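Local coordinates for protein putative acetyltransferase (Nocardia farcinica, PDB 3D9W) that probably transfers acetyl groups from acetyl-coenzyme A to arylamines, at residues Ala56-Pro61 and Gly273-Ala278; Gly79-Glu84 and Ser216-Arg221; Phe139-Leu144 and Asp230-Leu235; Leu179-Phe182 and Trp187-Arg190; Asp250-Ala253 and Gly257-Pro260. One frame throughout, in Å; residues are numbered along the deposited sequence.

Contact 1: Ala56-Pro61 and Gly273-Ala278; sequences AVLGRP and GPDLDA
Leu-58 and Asp-275 bring the two backbones closest, their CA atoms 7.3 Å apart, where the end of helix 54-57 faces the first turn of helix 273-280. A Schellman motif ends the former helix: Gly-59, at positive phi, is its C-prime residue, Gly-59 N bonds to Ala-56 O and Arg-60 N returns to the carbonyl of Glu-55. The helix ends there, and both Leu-58 and Arg-60 point toward the opposing helix. Arg-60 bends at chi3 (-74°), which lays its guanidinium over Leu-58, with Leu-58 CB centred above one face. From there it grips Asp-275 end-on, one nitrogen to each carboxylate oxygen. NH1 of Arg-60 gives a nearly straight bond of 3.0 Å to OD1 of Asp-275 on its syn side, whereas NH2 comes from above the carboxylate plane to OD2 at 2.8 Å. The two flat groups are turned 42° apart. NE of Arg-60 has a second acidic partner in Glu-55. Beside the bridge, Leu-58 CD1 lies 3.6 Å from the carboxylate carbon CG of Asp-275, and the apolar contact is Leu-58 CD2 to Ala-278 CB, 4.2 Å.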
# COMPACT_ATOMS: atom_id res chain seq x y z
N ALA A 56 7.67 0.80 -13.32
CA ALA A 56 9.03 1.25 -13.00
C ALA A 56 10.09 0.27 -13.53
O ALA A 56 11.15 0.69 -14.00
CB ALA A 56 9.17 1.41 -11.49
N VAL A 57 9.80 -1.02 -13.47
CA VAL A 57 10.75 -2.01 -13.94
C VAL A 57 10.80 -2.03 -15.46
O VAL A 57 11.79 -2.43 -16.05
CB VAL A 57 10.38 -3.41 -13.48
CG1 VAL A 57 11.52 -4.36 -13.78
CG2 VAL A 57 10.05 -3.40 -11.99
N LEU A 58 9.72 -1.60 -16.09
CA LEU A 58 9.67 -1.58 -17.54
C LEU A 58 10.24 -0.27 -18.08
O LEU A 58 10.19 -0.01 -19.28
CB LEU A 58 8.24 -1.79 -18.02
CG LEU A 58 7.67 -3.14 -17.61
CD1 LEU A 58 6.22 -3.28 -18.04
CD2 LEU A 58 8.51 -4.23 -18.24
N GLY A 59 10.80 0.54 -17.18
CA GLY A 59 11.38 1.81 -17.59
C GLY A 59 10.37 2.92 -17.82
O GLY A 59 10.72 4.02 -18.26
N ARG A 60 9.11 2.63 -17.52
CA ARG A 60 8.06 3.60 -17.72
C ARG A 60 7.76 4.39 -16.44
O ARG A 60 8.11 3.98 -15.33
CB ARG A 60 6.80 2.90 -18.24
CG ARG A 60 7.05 2.12 -19.52
CD ARG A 60 5.78 1.73 -20.23
NE ARG A 60 5.04 0.63 -19.59
CZ ARG A 60 5.02 -0.62 -20.04
NH1 ARG A 60 5.70 -0.95 -21.13
NH2 ARG A 60 4.29 -1.53 -19.42
N PRO A 61 7.14 5.56 -16.59
CA PRO A 61 6.78 6.45 -15.48
C PRO A 61 5.54 5.98 -14.72
O PRO A 61 4.70 5.27 -15.26
CB PRO A 61 6.54 7.78 -16.18
CG PRO A 61 5.90 7.34 -17.47
CD PRO A 61 6.80 6.18 -17.89
N GLY A 273 2.08 -9.02 -24.27
CA GLY A 273 3.21 -9.91 -24.50
C GLY A 273 4.52 -9.17 -24.44
O GLY A 273 5.44 -9.58 -23.71
N PRO A 274 4.65 -8.07 -25.19
CA PRO A 274 5.90 -7.31 -25.18
C PRO A 274 6.45 -7.06 -23.79
O PRO A 274 7.66 -7.09 -23.58
CB PRO A 274 5.51 -6.03 -25.91
CG PRO A 274 4.57 -6.54 -26.94
CD PRO A 274 3.69 -7.49 -26.14
N ASP A 275 5.56 -6.81 -22.82
CA ASP A 275 5.96 -6.57 -21.43
C ASP A 275 6.41 -7.89 -20.75
O ASP A 275 7.47 -7.93 -20.11
CB ASP A 275 4.82 -5.92 -20.64
CG ASP A 275 4.56 -4.47 -21.05
OD1 ASP A 275 5.44 -3.84 -21.68
OD2 ASP A 275 3.47 -3.93 -20.72
N LEU A 276 5.61 -8.95 -20.87
CA LEU A 276 5.97 -10.25 -20.29
C LEU A 276 7.31 -10.60 -20.90
O LEU A 276 8.28 -10.88 -20.18
CB LEU A 276 4.95 -11.32 -20.69
CG LEU A 276 3.51 -11.07 -20.28
CD1 LEU A 276 2.62 -12.16 -20.83
CD2 LEU A 276 3.42 -11.04 -18.76
N ASP A 277 7.36 -10.58 -22.23
CA ASP A 277 8.60 -10.86 -22.95
C ASP A 277 9.71 -10.01 -22.31
O ASP A 277 10.75 -10.54 -21.90
CB ASP A 277 8.43 -10.50 -24.43
CG ASP A 277 8.25 -11.72 -25.32
OD1 ASP A 277 7.39 -12.58 -25.00
OD2 ASP A 277 8.96 -11.82 -26.34
N ALA A 278 9.48 -8.70 -22.22
CA ALA A 278 10.44 -7.77 -21.63
C ALA A 278 10.78 -8.18 -20.20
O ALA A 278 11.94 -8.13 -19.78
CB ALA A 278 9.87 -6.35 -21.63

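Contact 2: Gly79-Glu84 and Ser216-Arg221; sequences GGYCYE and SPFTTR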
# COMPACT_ATOMS: atom_id res chain seq x y z
N GLY A 79 -1.93 -3.48 -10.72
CA GLY A 79 -1.94 -2.94 -9.38
C GLY A 79 -1.02 -1.74 -9.33
O GLY A 79 -0.68 -1.18 -10.38
N GLY A 80 -0.62 -1.34 -8.13
CA GLY A 80 0.28 -0.21 -7.95
C GLY A 80 0.93 -0.32 -6.59
O GLY A 80 0.63 -1.25 -5.85
N TYR A 81 1.82 0.60 -6.25
CA TYR A 81 2.43 0.54 -4.93
C TYR A 81 1.80 1.57 -3.99
O TYR A 81 0.74 2.11 -4.30
CB TYR A 81 3.96 0.67 -5.00
CG TYR A 81 4.50 1.78 -5.85
CD1 TYR A 81 4.06 3.09 -5.68
CD2 TYR A 81 5.50 1.52 -6.80
CE1 TYR A 81 4.60 4.12 -6.43
CE2 TYR A 81 6.05 2.55 -7.55
CZ TYR A 81 5.59 3.84 -7.36
OH TYR A 81 6.14 4.88 -8.10
N CYS A 82 2.44 1.83 -2.86
CA CYS A 82 1.90 2.76 -1.86
C CYS A 82 1.22 4.04 -2.37
O CYS A 82 0.04 4.25 -2.13
CB CYS A 82 2.99 3.12 -0.85
SG CYS A 82 4.36 4.12 -1.49
N TYR A 83 1.96 4.90 -3.06
CA TYR A 83 1.40 6.15 -3.55
C TYR A 83 0.18 5.96 -4.46
O TYR A 83 -0.84 6.63 -4.29
CB TYR A 83 2.47 6.95 -4.29
CG TYR A 83 3.60 7.46 -3.40
CD1 TYR A 83 3.38 8.46 -2.46
CD2 TYR A 83 4.89 6.93 -3.51
CE1 TYR A 83 4.41 8.93 -1.65
CE2 TYR A 83 5.92 7.39 -2.71
CZ TYR A 83 5.67 8.39 -1.78
OH TYR A 83 6.68 8.87 -0.98
N GLU A 84 0.29 5.06 -5.42
CA GLU A 84 -0.81 4.81 -6.33
C GLU A 84 -2.03 4.37 -5.54
O GLU A 84 -3.13 4.89 -5.73
CB GLU A 84 -0.41 3.71 -7.33
CG GLU A 84 0.73 4.10 -8.26
CD GLU A 84 1.31 2.90 -8.99
OE1 GLU A 84 2.00 2.09 -8.35
OE2 GLU A 84 1.09 2.78 -10.21
N SER A 216 16.93 3.68 -5.45
CA SER A 216 15.73 2.92 -5.11
C SER A 216 15.66 1.48 -5.66
O SER A 216 15.90 1.23 -6.84
CB SER A 216 14.49 3.70 -5.59
OG SER A 216 13.33 2.87 -5.68
N PRO A 217 15.31 0.52 -4.79
CA PRO A 217 15.20 -0.91 -5.16
C PRO A 217 13.96 -1.19 -6.03
O PRO A 217 13.94 -2.12 -6.86
CB PRO A 217 15.10 -1.62 -3.81
CG PRO A 217 15.78 -0.67 -2.86
CD PRO A 217 15.27 0.67 -3.32
N PHE A 218 12.92 -0.39 -5.82
CA PHE A 218 11.67 -0.54 -6.55
C PHE A 218 11.79 -0.44 -8.05
O PHE A 218 10.94 -0.94 -8.78
CB PHE A 218 10.67 0.51 -6.06
CG PHE A 218 9.63 -0.02 -5.14
CD1 PHE A 218 9.89 -1.13 -4.32
CD2 PHE A 218 8.38 0.60 -5.04
CE1 PHE A 218 8.93 -1.61 -3.43
CE2 PHE A 218 7.41 0.14 -4.15
CZ PHE A 218 7.68 -0.97 -3.34
N THR A 219 12.84 0.22 -8.52
CA THR A 219 13.05 0.44 -9.94
C THR A 219 13.81 -0.71 -10.58
O THR A 219 13.85 -0.85 -11.80
CB THR A 219 13.87 1.70 -10.17
OG1 THR A 219 15.11 1.58 -9.46
CG2 THR A 219 13.12 2.93 -9.65
N THR A 220 14.41 -1.54 -9.74
CA THR A 220 15.21 -2.65 -10.23
C THR A 220 14.40 -3.86 -10.71
O THR A 220 13.95 -3.88 -11.86
CB THR A 220 16.22 -3.06 -9.15
OG1 THR A 220 15.52 -3.56 -8.00
CG2 THR A 220 17.05 -1.83 -8.74
N ARG A 221 14.22 -4.87 -9.86
CA ARG A 221 13.47 -6.07 -10.24
C ARG A 221 11.99 -6.07 -9.82
O ARG A 221 11.54 -5.24 -9.02
CB ARG A 221 14.12 -7.32 -9.65
CG ARG A 221 14.11 -7.38 -8.13
CD ARG A 221 15.51 -7.16 -7.64
NE ARG A 221 15.67 -7.48 -6.23
CZ ARG A 221 16.85 -7.57 -5.62
NH1 ARG A 221 17.97 -7.35 -6.32
NH2 ARG A 221 16.91 -7.85 -4.31
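Thr-219 OG1 gives a 2.8 Å hydrogen bond to Ser-216 O, tying together the turn that presents the ring of Phe-218 to Tyr-81. Ser-213 O is also within hydrogen-bonding range of this OG1, so that two carbonyls compete for one hydroxyl proton. Thr-220 N bonds back to Pro-217 O at 3.0 Å, and the turn is thus held by its own backbone and threonine while the aromatic residue projects from it. Across the contact there is no polar bond; two rings carry it. Their centroids are 5.4 Å apart and their planes are inclined by 33°, so the rings meet at a slant. One side of the phenylalanine does the touching: its CD2 lies 3.5 Å from Tyr-81 CD2, and its CE2 reaches Tyr-81 CB at 3.6 Å. Tyr-81 holds its CG between the backbone N and the carbonyl carbon (chi1 47°), which turns the CD2 side of its ring to meet Phe-218. At the far end of that ring the hydroxyl is hydrogen-bonded to Asn-207. Tyr-81 itself occupies the N-cap position of helix 82-95, within the Arg-Gly-Gly-x-Cys sequence of the family; the cysteine of this motif carries the acetyl group in relatives, and Cys-82 here packs on His-119, consistent with such a role. The aromatic pair thus joins the start of helix 82-95 to the loop between helix 200-212 and strand 223-227, and Val-210 of helix 200-212 touches the side chains of both Tyr-81 and Phe-218.

Contact 3: Phe139-Leu144 and Asp230-Leu235; sequences FGRGPL and DRHHVL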
# COMPACT_ATOMS: atom_id res chain seq x y z
N PHE A 139 0.67 -0.64 1.51
CA PHE A 139 1.87 -1.38 1.88
C PHE A 139 1.98 -2.69 1.11
O PHE A 139 3.08 -3.12 0.76
CB PHE A 139 1.91 -1.67 3.39
CG PHE A 139 3.25 -2.19 3.88
CD1 PHE A 139 4.35 -1.34 3.97
CD2 PHE A 139 3.42 -3.53 4.19
CE1 PHE A 139 5.60 -1.82 4.37
CE2 PHE A 139 4.66 -4.03 4.60
CZ PHE A 139 5.76 -3.17 4.69
N GLY A 140 0.84 -3.32 0.84
CA GLY A 140 0.85 -4.57 0.11
C GLY A 140 0.59 -5.75 1.01
O GLY A 140 0.37 -6.85 0.53
N ARG A 141 0.63 -5.52 2.32
CA ARG A 141 0.40 -6.57 3.30
C ARG A 141 -0.56 -6.05 4.37
O ARG A 141 -0.35 -6.25 5.57
CB ARG A 141 1.72 -6.98 3.94
CG ARG A 141 1.65 -8.17 4.90
CD ARG A 141 3.04 -8.52 5.38
NE ARG A 141 3.11 -9.67 6.27
CZ ARG A 141 2.66 -9.69 7.52
NH1 ARG A 141 2.09 -8.61 8.06
NH2 ARG A 141 2.81 -10.78 8.25
N GLY A 142 -1.62 -5.39 3.94
CA GLY A 142 -2.58 -4.85 4.88
C GLY A 142 -1.90 -3.78 5.69
O GLY A 142 -0.92 -3.19 5.23
N PRO A 143 -2.37 -3.49 6.91
CA PRO A 143 -3.51 -4.12 7.60
C PRO A 143 -4.82 -4.00 6.83
O PRO A 143 -5.08 -2.99 6.19
CB PRO A 143 -3.56 -3.35 8.91
CG PRO A 143 -2.16 -3.04 9.16
CD PRO A 143 -1.69 -2.56 7.81
N LEU A 144 -5.64 -5.05 6.90
CA LEU A 144 -6.93 -5.05 6.20
C LEU A 144 -8.06 -4.35 6.97
O LEU A 144 -9.23 -4.50 6.64
CB LEU A 144 -7.35 -6.48 5.85
CG LEU A 144 -7.22 -7.57 6.91
CD1 LEU A 144 -8.16 -7.30 8.07
CD2 LEU A 144 -7.52 -8.92 6.27
N ASP A 230 -6.60 -14.29 4.73
CA ASP A 230 -5.93 -15.41 5.37
C ASP A 230 -4.52 -15.73 4.87
O ASP A 230 -3.86 -16.61 5.41
CB ASP A 230 -6.80 -16.66 5.22
CG ASP A 230 -6.95 -17.11 3.78
OD1 ASP A 230 -6.72 -16.28 2.87
OD2 ASP A 230 -7.30 -18.29 3.54
N ARG A 231 -4.05 -15.03 3.84
CA ARG A 231 -2.72 -15.28 3.31
C ARG A 231 -2.14 -14.08 2.57
O ARG A 231 -2.87 -13.17 2.16
CB ARG A 231 -2.75 -16.50 2.38
CG ARG A 231 -3.69 -16.34 1.20
CD ARG A 231 -3.66 -17.56 0.30
NE ARG A 231 -4.11 -17.25 -1.06
CZ ARG A 231 -5.39 -17.06 -1.41
NH1 ARG A 231 -6.35 -17.15 -0.49
NH2 ARG A 231 -5.69 -16.74 -2.67
N HIS A 232 -0.82 -14.08 2.40
CA HIS A 232 -0.12 -12.99 1.75
C HIS A 232 0.88 -13.56 0.75
O HIS A 232 1.76 -14.33 1.12
CB HIS A 232 0.60 -12.16 2.82
CG HIS A 232 1.43 -11.04 2.30
ND1 HIS A 232 2.59 -10.62 2.91
CD2 HIS A 232 1.24 -10.21 1.24
CE1 HIS A 232 3.09 -9.59 2.25
NE2 HIS A 232 2.29 -9.32 1.24
N HIS A 233 0.73 -13.21 -0.51
CA HIS A 233 1.64 -13.68 -1.54
C HIS A 233 2.64 -12.58 -1.83
O HIS A 233 2.29 -11.41 -1.79
CB HIS A 233 0.90 -13.99 -2.84
CG HIS A 233 -0.04 -15.16 -2.76
ND1 HIS A 233 0.39 -16.44 -2.50
CD2 HIS A 233 -1.37 -15.23 -2.95
CE1 HIS A 233 -0.65 -17.26 -2.52
NE2 HIS A 233 -1.73 -16.55 -2.79
N VAL A 234 3.87 -12.96 -2.12
CA VAL A 234 4.91 -11.99 -2.45
C VAL A 234 5.88 -12.53 -3.51
O VAL A 234 6.35 -13.66 -3.41
CB VAL A 234 5.76 -11.60 -1.20
CG1 VAL A 234 6.91 -10.68 -1.61
CG2 VAL A 234 4.88 -10.91 -0.18
N LEU A 235 6.14 -11.71 -4.52
CA LEU A 235 7.10 -12.07 -5.56
C LEU A 235 8.26 -11.08 -5.46
O LEU A 235 8.09 -9.90 -5.73
CB LEU A 235 6.49 -12.00 -6.96
CG LEU A 235 7.55 -12.34 -8.02
CD1 LEU A 235 8.12 -13.73 -7.77
CD2 LEU A 235 6.94 -12.27 -9.39
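Arg-141 draws its aliphatic arm across the imidazole of His-232, a CH-pi contact in which CG stands 3.6 Å from the ring centroid, over the face. Two torsional choices produce it. Arg-141 places CG opposite its backbone N (chi1 -174°) and then runs fully extended from CG to NE, so that CB, CG and CD pass the ring in succession; CD is 3.3 Å from ND1 of His-232. The histidine makes the same choice at its first torsion (chi1 177°), which brings its ring out from strand 232-236 to meet the loop. The two side chains are about perpendicular, and the guanidinium plane stands 85° from that of the imidazole, so the charged group is not laid flat upon the ring. Val-234 CG2 lies against the opposite face, near its rim, and the imidazole is held like a slice between a valine methyl and an arginine methylene. Its rotation is fixed further by a hydrogen bond between NE2 and Gln-225 OE1, on the neighbouring strand 223-227. Beyond the ring, Arg-141 NH2 forms a salt bridge with Glu-243, on strand 239-243 of the four-stranded antiparallel sheet that also holds His-232. The chemistry therefore divides along one side chain: methylenes supply the buried apolar surface that fastens the 139-144 loop to the sheet, while the positive head is paired with the carboxylate of Glu-243, which would probably lessen its effect on the histidine.

Contact 4: Leu179-Phe182 and Trp187-Arg190; sequences LHQF and WVDR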
# COMPACT_ATOMS: atom_id res chain seq x y z
N LEU A 179 4.98 0.90 13.87
CA LEU A 179 4.02 -0.18 13.76
C LEU A 179 4.82 -1.48 13.69
O LEU A 179 5.76 -1.58 12.91
CB LEU A 179 3.18 -0.02 12.49
CG LEU A 179 2.05 -1.04 12.38
CD1 LEU A 179 0.96 -0.66 13.37
CD2 LEU A 179 1.51 -1.07 10.97
N HIS A 180 4.45 -2.46 14.51
CA HIS A 180 5.15 -3.74 14.54
C HIS A 180 4.26 -4.85 13.99
O HIS A 180 3.12 -4.96 14.38
CB HIS A 180 5.54 -4.11 15.97
CG HIS A 180 6.56 -3.20 16.59
ND1 HIS A 180 7.91 -3.39 16.44
CD2 HIS A 180 6.41 -2.10 17.37
CE1 HIS A 180 8.56 -2.45 17.11
NE2 HIS A 180 7.68 -1.66 17.68
N GLN A 181 4.79 -5.67 13.09
CA GLN A 181 4.00 -6.76 12.53
C GLN A 181 4.69 -8.07 12.84
O GLN A 181 5.91 -8.10 12.97
CB GLN A 181 3.89 -6.62 11.01
CG GLN A 181 5.23 -6.70 10.31
CD GLN A 181 5.11 -6.92 8.82
OE1 GLN A 181 4.37 -6.23 8.14
NE2 GLN A 181 5.85 -7.90 8.30
N PHE A 182 3.91 -9.14 12.97
CA PHE A 182 4.45 -10.48 13.25
C PHE A 182 4.50 -11.23 11.92
O PHE A 182 3.51 -11.27 11.20
CB PHE A 182 3.57 -11.24 14.23
CG PHE A 182 4.20 -12.51 14.73
CD1 PHE A 182 5.22 -12.48 15.67
CD2 PHE A 182 3.80 -13.74 14.21
CE1 PHE A 182 5.85 -13.65 16.08
CE2 PHE A 182 4.43 -14.93 14.62
CZ PHE A 182 5.45 -14.88 15.56
N TRP A 187 8.47 -11.13 15.34
CA TRP A 187 8.08 -9.74 15.39
C TRP A 187 9.09 -8.87 14.67
O TRP A 187 10.24 -9.25 14.48
CB TRP A 187 7.94 -9.27 16.83
CG TRP A 187 6.64 -9.63 17.42
CD1 TRP A 187 6.36 -10.73 18.18
CD2 TRP A 187 5.41 -8.93 17.24
NE1 TRP A 187 5.02 -10.75 18.49
CE2 TRP A 187 4.41 -9.66 17.93
CE3 TRP A 187 5.05 -7.75 16.57
CZ2 TRP A 187 3.08 -9.26 17.97
CZ3 TRP A 187 3.72 -7.35 16.61
CH2 TRP A 187 2.75 -8.10 17.30
N VAL A 188 8.66 -7.69 14.26
CA VAL A 188 9.56 -6.80 13.58
C VAL A 188 8.88 -5.45 13.38
O VAL A 188 7.65 -5.34 13.38
CB VAL A 188 9.99 -7.39 12.21
CG1 VAL A 188 8.82 -7.39 11.25
CG2 VAL A 188 11.14 -6.60 11.64
N ASP A 189 9.72 -4.43 13.23
CA ASP A 189 9.25 -3.09 13.01
C ASP A 189 9.03 -2.93 11.50
O ASP A 189 9.96 -3.06 10.70
CB ASP A 189 10.29 -2.09 13.52
CG ASP A 189 11.68 -2.38 12.98
OD1 ASP A 189 11.97 -2.03 11.82
OD2 ASP A 189 12.50 -2.97 13.73
N ARG A 190 7.78 -2.70 11.11
CA ARG A 190 7.49 -2.53 9.70
C ARG A 190 8.07 -1.18 9.29
O ARG A 190 9.02 -1.12 8.52
CB ARG A 190 5.98 -2.56 9.45
CG ARG A 190 5.60 -2.39 7.98
CD ARG A 190 4.10 -2.27 7.73
NE ARG A 190 3.42 -3.55 7.76
CZ ARG A 190 2.21 -3.78 7.24
NH1 ARG A 190 1.55 -2.79 6.64
NH2 ARG A 190 1.67 -4.99 7.31
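Arg-190 and Gln-181 anchor the tight end of a beta hairpin, strands 175-183 and 188-193, neighbours in the large antiparallel sheet. The amide oxygen of Gln-181 receives two bonds from one guanidinium held side-on: NE of Arg-190 lies 2.9 Å from OE1 of Gln-181, and NH2 of Arg-190 lies 3.1 Å from that same OE1. These donors reach the oxygen from opposite faces of the amide plane, which is turned 73° from the guanidinium. A bend at chi3 (-79°) brings the arginine head round to the glutamine. The group is buried and well supplied, for Asp-136 and the carbonyls of Arg-141 and Gly-142 take its remaining N-H groups. The backbone bonds Arg-190 N to Leu-179 O and Gln-181 N to Val-188 O, both 2.9 Å, flank the non-hydrogen-bonded pair His-180 and Asp-189.

Toward the turn the ladder slackens, beginning with the return bond from Val-188 N to Gln-181 O, which is weak, and the chain turns a corner at Trp-187. Partly exposed rings take over here, on the face that also bears His-180. The edge of Phe-182 meets the face of Trp-187 in a T-shaped pair, centroids 4.7 Å apart from the phenyl to the five-membered ring, with planes at 64°. Arg-162 and Arg-164 add cation-pi contacts to Phe-182 and Trp-187 respectively. Trp-187 also lies with its rim against the neighbouring strand, where CZ3 comes 3.3 Å from His-180 O, while Phe-182 CB sits 4.1 Å from the centroid of the six-membered indole ring, almost straight above it.

Contact 5: Asp250-Ala253 and Gly257-Pro260; sequences DIRA and GELP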
# COMPACT_ATOMS: atom_id res chain seq x y z
N ASP A 250 5.84 -20.64 3.17
CA ASP A 250 6.57 -21.50 2.26
C ASP A 250 7.01 -20.67 1.07
O ASP A 250 6.43 -19.62 0.79
CB ASP A 250 5.71 -22.68 1.81
CG ASP A 250 4.48 -22.24 1.08
OD1 ASP A 250 4.62 -21.81 -0.09
OD2 ASP A 250 3.38 -22.32 1.67
N ILE A 251 8.03 -21.13 0.37
CA ILE A 251 8.53 -20.39 -0.77
C ILE A 251 8.76 -21.28 -1.96
O ILE A 251 8.67 -22.50 -1.88
CB ILE A 251 9.85 -19.73 -0.47
CG1 ILE A 251 10.82 -20.80 0.03
CG2 ILE A 251 9.67 -18.61 0.56
CD1 ILE A 251 12.25 -20.52 -0.32
N ARG A 252 9.11 -20.65 -3.07
CA ARG A 252 9.36 -21.37 -4.29
C ARG A 252 10.37 -20.56 -5.06
O ARG A 252 10.32 -19.32 -5.05
CB ARG A 252 8.05 -21.50 -5.08
CG ARG A 252 8.10 -22.51 -6.23
CD ARG A 252 6.88 -23.46 -6.21
NE ARG A 252 5.68 -22.85 -6.79
CZ ARG A 252 5.49 -22.63 -8.10
NH1 ARG A 252 6.42 -22.96 -8.98
NH2 ARG A 252 4.35 -22.07 -8.51
N ALA A 253 11.31 -21.25 -5.69
CA ALA A 253 12.33 -20.61 -6.51
C ALA A 253 11.84 -20.77 -7.94
O ALA A 253 11.84 -21.87 -8.50
CB ALA A 253 13.65 -21.30 -6.32
N GLY A 257 10.40 -18.34 -17.19
CA GLY A 257 9.26 -18.85 -17.91
C GLY A 257 8.02 -19.05 -17.05
O GLY A 257 6.91 -19.05 -17.55
N GLU A 258 8.23 -19.22 -15.75
CA GLU A 258 7.14 -19.44 -14.80
C GLU A 258 6.44 -18.15 -14.38
O GLU A 258 5.31 -18.18 -13.88
CB GLU A 258 7.66 -20.14 -13.54
CG GLU A 258 8.17 -21.55 -13.72
CD GLU A 258 8.61 -22.17 -12.39
OE1 GLU A 258 9.56 -21.63 -11.77
OE2 GLU A 258 7.99 -23.18 -11.96
N LEU A 259 7.11 -17.02 -14.58
CA LEU A 259 6.55 -15.74 -14.18
C LEU A 259 5.16 -15.38 -14.69
O LEU A 259 4.28 -15.06 -13.89
CB LEU A 259 7.54 -14.62 -14.51
CG LEU A 259 8.79 -14.61 -13.63
CD1 LEU A 259 9.76 -13.57 -14.14
CD2 LEU A 259 8.41 -14.33 -12.18
N PRO A 260 4.94 -15.43 -16.02
CA PRO A 260 3.62 -15.09 -16.58
C PRO A 260 2.42 -15.70 -15.86
O PRO A 260 1.49 -15.00 -15.49
CB PRO A 260 3.73 -15.57 -18.02
CG PRO A 260 5.14 -15.27 -18.33
CD PRO A 260 5.87 -15.79 -17.11
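Arg-252 and Glu-258 meet through charge. NH1 of the arginine lies 3.4 Å from OE2 of the glutamate, a salt bridge whose hydrogen bond is weak, being both long and bent (127°). The carboxylate oxygen sits at the edge of the guanidinium, close to its plane, yet the carboxylate itself is turned 71° from that plane. Of the guanidinium nitrogens, NH1 alone meets OE2. Arg-252 starts with CG opposite its backbone N (chi1 -167°) and then bends at chi2 and chi3, which curls the head toward the glutamate; Glu-258 reaches out extended beyond CG.

The second kind of interaction is a hydrogen bond to the connecting loop: OE1 of Glu-258 is bonded to the backbone N of Thr-255. The carboxylate is thus shared between the loop and the arginine. All this happens at a strand-to-helix connection, where the outermost strand 249-253 of the four-stranded antiparallel sheet leads by a short loop into helix 259-265.

Backbone bonds form the third group. Arg-252 and Asp-250 make them to Leu-240 and Thr-242 of the adjacent strand 239-243, which holds the arginine's strand in the sheet. Apolar contact comes last, on the helix side, where Leu-259 packs against Leu-238 and Trp-284.

How the contacts relate
Contact 1 spans the longest stretch of chain, and the other four lie within it. Contacts 2 and 3 interleave along the sequence; contact 4 falls between the segments of each of them, and contact 5 follows contacts 2, 3 and 4. In space, contacts 1 and 2 touch, their centres 13 Å apart, as Val-57 packs on the 216-221 loop. Contacts 3 and 4 have centres 14 Å apart and are joined by Arg-190 of contact 4, which bonds to carbonyls of the 139-144 loop. Contacts 3 and 5 meet through Leu-235 and Leu-259 and both draw on the four-stranded sheet. The contacts thus tie the helical part to the 216-221 loop, and the 139-144 loop to both sheets.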